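Local coordinates for protein sulfate adenylyltransferase (Allochromatium vinosum, PDB 4DNX) that catalyses the transfer of an adenylyl group from ATP to sulfate, giving adenosine 5'-phosphosulfate and diphosphate, at residues F78-L83 with A277-Y282. Numbering follows the deposited sequence.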
ATOM      1  N   PHE A  78      11.409  21.120  17.011  1.00 19.97           N
ATOM      2  CA  PHE A  78      11.558  19.888  17.768  1.00 19.06           C
ATOM      3  C   PHE A  78      11.848  18.688  16.834  1.00 18.22           C
ATOM      4  O   PHE A  78      11.110  18.427  15.870  1.00 18.68           O
ATOM      5  CB  PHE A  78      10.280  19.629  18.565  1.00 19.40           C
ATOM      6  CG  PHE A  78      10.286  18.336  19.310  1.00 20.30           C
ATOM      7  CD1 PHE A  78      11.184  18.120  20.373  1.00 21.38           C
ATOM      8  CD2 PHE A  78       9.382  17.313  18.965  1.00 20.38           C
ATOM      9  CE1 PHE A  78      11.191  16.869  21.070  1.00 22.49           C
ATOM     10  CE2 PHE A  78       9.398  16.093  19.668  1.00 20.48           C
ATOM     11  CZ  PHE A  78      10.301  15.879  20.703  1.00 21.08           C
ATOM     12  N   PHE A  79      12.917  17.953  17.145  1.00 17.77           N
ATOM     13  CA  PHE A  79      13.182  16.648  16.546  1.00 17.23           C
ATOM     14  C   PHE A  79      14.137  15.809  17.418  1.00 17.32           C
ATOM     15  O   PHE A  79      15.232  16.256  17.751  1.00 18.37           O
ATOM     16  CB  PHE A  79      13.670  16.747  15.104  1.00 16.68           C
ATOM     17  CG  PHE A  79      13.518  15.445  14.361  1.00 16.11           C
ATOM     18  CD1 PHE A  79      12.275  15.077  13.796  1.00 13.82           C
ATOM     19  CD2 PHE A  79      14.574  14.511  14.332  1.00 15.20           C
ATOM     20  CE1 PHE A  79      12.097  13.871  13.168  1.00 14.80           C
ATOM     21  CE2 PHE A  79      14.409  13.266  13.705  1.00 14.23           C
ATOM     22  CZ  PHE A  79      13.155  12.938  13.088  1.00 14.38           C
ATOM     23  N   PRO A  80      13.717  14.603  17.813  1.00 18.28           N
ATOM     24  CA  PRO A  80      14.386  13.923  18.921  1.00 19.29           C
ATOM     25  C   PRO A  80      15.688  13.191  18.677  1.00 18.13           C
ATOM     26  O   PRO A  80      16.364  12.901  19.657  1.00 19.94           O
ATOM     27  CB  PRO A  80      13.323  12.931  19.440  1.00 21.72           C
ATOM     28  CG  PRO A  80      12.408  12.714  18.350  1.00 19.48           C
ATOM     29  CD  PRO A  80      12.463  13.921  17.418  1.00 19.84           C
ATOM     30  N   VAL A  81      16.030  12.854  17.442  1.00 16.48           N
ATOM     31  CA  VAL A  81      17.328  12.201  17.149  1.00 17.41           C
ATOM     32  C   VAL A  81      17.986  12.799  15.907  1.00 16.98           C
ATOM     33  O   VAL A  81      17.323  13.286  15.013  1.00 18.58           O
ATOM     34  CB  VAL A  81      17.192  10.643  16.950  1.00 18.43           C
ATOM     35  CG1 VAL A  81      16.541   9.997  18.190  1.00 19.50           C
ATOM     36  CG2 VAL A  81      16.436  10.327  15.664  1.00 19.76           C
ATOM     37  N   PRO A  82      19.307  12.729  15.821  1.00 16.62           N
ATOM     38  CA  PRO A  82      19.966  13.264  14.644  1.00 17.14           C
ATOM     39  C   PRO A  82      19.564  12.429  13.450  1.00 17.63           C
ATOM     40  O   PRO A  82      19.333  11.240  13.610  1.00 17.86           O
ATOM     41  CB  PRO A  82      21.469  13.062  14.929  1.00 17.56           C
ATOM     42  CG  PRO A  82      21.622  12.633  16.328  1.00 18.94           C
ATOM     43  CD  PRO A  82      20.234  12.377  16.910  1.00 17.86           C
ATOM     44  N   LEU A  83      19.438  13.053  12.273  1.00 16.06           N
ATOM     45  CA  LEU A  83      19.247  12.324  11.035  1.00 15.62           C
ATOM     46  C   LEU A  83      20.475  12.574  10.193  1.00 16.21           C
ATOM     47  O   LEU A  83      20.572  13.611   9.536  1.00 16.68           O
ATOM     48  CB  LEU A  83      18.033  12.851  10.264  1.00 16.69           C
ATOM     49  CG  LEU A  83      16.642  12.552  10.812  1.00 18.41           C
ATOM     50  CD1 LEU A  83      15.596  13.069   9.767  1.00 17.92           C
ATOM     51  CD2 LEU A  83      16.440  11.057  11.123  1.00 16.94           C
ATOM     52  N   ALA A 277      11.787   6.109  22.298  1.00 14.14           N
ATOM     53  CA  ALA A 277      10.357   6.214  22.607  1.00 13.99           C
ATOM     54  C   ALA A 277       9.829   7.599  22.196  1.00 13.64           C
ATOM     55  O   ALA A 277       8.697   7.711  21.705  1.00 13.54           O
ATOM     56  CB  ALA A 277      10.083   5.927  24.111  1.00 14.19           C
ATOM     57  N   VAL A 278      10.638   8.652  22.378  1.00 14.22           N
ATOM     58  CA  VAL A 278      10.216   9.981  21.935  1.00 13.62           C
ATOM     59  C   VAL A 278      10.095  10.043  20.397  1.00 13.44           C
ATOM     60  O   VAL A 278       9.141  10.665  19.850  1.00 13.98           O
ATOM     61  CB  VAL A 278      11.171  11.087  22.461  1.00 14.11           C
ATOM     62  CG1 VAL A 278      10.691  12.454  21.993  1.00 14.21           C
ATOM     63  CG2 VAL A 278      11.206  11.003  24.017  1.00 15.03           C
ATOM     64  N   LEU A 279      11.068   9.453  19.710  1.00 12.33           N
ATOM     65  CA  LEU A 279      10.986   9.366  18.246  1.00 12.12           C
ATOM     66  C   LEU A 279       9.712   8.627  17.795  1.00 11.17           C
ATOM     67  O   LEU A 279       9.000   9.088  16.875  1.00 10.74           O
ATOM     68  CB  LEU A 279      12.229   8.659  17.702  1.00 12.71           C
ATOM     69  CG  LEU A 279      12.265   8.608  16.180  1.00 12.96           C
ATOM     70  CD1 LEU A 279      12.340  10.047  15.594  1.00 12.58           C
ATOM     71  CD2 LEU A 279      13.485   7.750  15.731  1.00 13.45           C
ATOM     72  N   HIS A 280       9.426   7.486  18.452  1.00 11.86           N
ATOM     73  CA  HIS A 280       8.182   6.713  18.214  1.00 12.08           C
ATOM     74  C   HIS A 280       6.934   7.553  18.382  1.00 12.41           C
ATOM     75  O   HIS A 280       6.069   7.498  17.518  1.00 13.60           O
ATOM     76  CB  HIS A 280       8.103   5.533  19.163  1.00 13.17           C
ATOM     77  CG  HIS A 280       9.051   4.423  18.845  1.00 15.49           C
ATOM     78  ND1 HIS A 280       9.235   3.354  19.710  1.00 16.77           N
ATOM     79  CD2 HIS A 280       9.865   4.206  17.785  1.00 15.58           C
ATOM     80  CE1 HIS A 280      10.120   2.520  19.177  1.00 18.29           C
ATOM     81  NE2 HIS A 280      10.512   3.010  18.007  1.00 17.62           N
ATOM     82  N   ALA A 281       6.854   8.334  19.463  1.00 11.44           N
ATOM     83  CA  ALA A 281       5.704   9.224  19.687  1.00 11.87           C
ATOM     84  C   ALA A 281       5.598  10.269  18.574  1.00 12.64           C
ATOM     85  O   ALA A 281       4.502  10.548  18.035  1.00 12.17           O
ATOM     86  CB  ALA A 281       5.763   9.864  21.090  1.00 12.89           C
ATOM     87  N   TYR A 282       6.748  10.799  18.175  1.00 12.17           N
ATOM     88  CA  TYR A 282       6.780  11.819  17.130  1.00 12.21           C
ATOM     89  C   TYR A 282       6.160  11.305  15.823  1.00 11.87           C
ATOM     90  O   TYR A 282       5.224  11.947  15.276  1.00 11.60           O
ATOM     91  CB  TYR A 282       8.231  12.197  16.910  1.00 12.06           C
ATOM     92  CG  TYR A 282       8.436  13.349  15.928  1.00 11.13           C
ATOM     93  CD1 TYR A 282       8.315  13.140  14.550  1.00 11.33           C
ATOM     94  CD2 TYR A 282       8.773  14.600  16.398  1.00 12.53           C
ATOM     95  CE1 TYR A 282       8.484  14.231  13.648  1.00 11.18           C
ATOM     96  CE2 TYR A 282       8.967  15.689  15.542  1.00 11.95           C
ATOM     97  CZ  TYR A 282       8.813  15.486  14.162  1.00 11.51           C
ATOM     98  OH  TYR A 282       8.983  16.570  13.325  1.00 12.53           O
TER
HETATM   99  O   HOH W   1       9.198  19.356  14.225  1.00 22.19           O
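An aromatic cluster of Phe78, Phe79 and Tyr282 lies at the buried junction between the PUA-like part of this ATP sulfurylase and its Rossmann-like catalytic part, a worked example of how a loop without regular structure can be fitted to a helix. Residues 78-83, part of the loop between helix 61-70 and strand 86-87, come from the PUA-like part; helix 274-287, which precedes strand 291-294 of the parallel sheet, supplies Val278, Leu279 and Tyr282 from one side. Phe79 turns an edge onto a face of Tyr282 in a T-shaped pair, the ring planes at 75° and Phe79 CD1 3.5 Å from Tyr282 CZ. Phe78 meets the same tyrosine differently, its ring tilted by 39° and its CE2 3.6 Å from Tyr282 CD2. Just after the two phenylalanines comes Pro80, which presses its ring against the helix: CG rests 3.6 Å from Leu279 CA, close against the helix backbone, while CB touches Val278 CG1. Val278 CG1, set anti to the backbone N (chi1 -179°), also meets the edge of the Phe78 ring near its plane, 3.7 Å from Phe78 CZ. The two methyls of Leu279 part company, CD1 meeting Pro80 CG and Phe79 CZ and CD2 meeting Val81 CG2. No hydrogen bond runs directly between residues 78-83 and 277-282, although Arg275, earlier on the same helix, donates from NH1 to Pro80 O; the polar end of Tyr282 is held by Ser53 O and a water. Replacing Tyr282 with an alanine would probably leave the edge of Phe79 without its aromatic face and open a gap beside Phe78, with the hydroxyl's link to Ser53 lost as well. One water bridges the two segments, donating to Phe78 O at 2.7 Å and to Tyr282 OH at 2.9 Å.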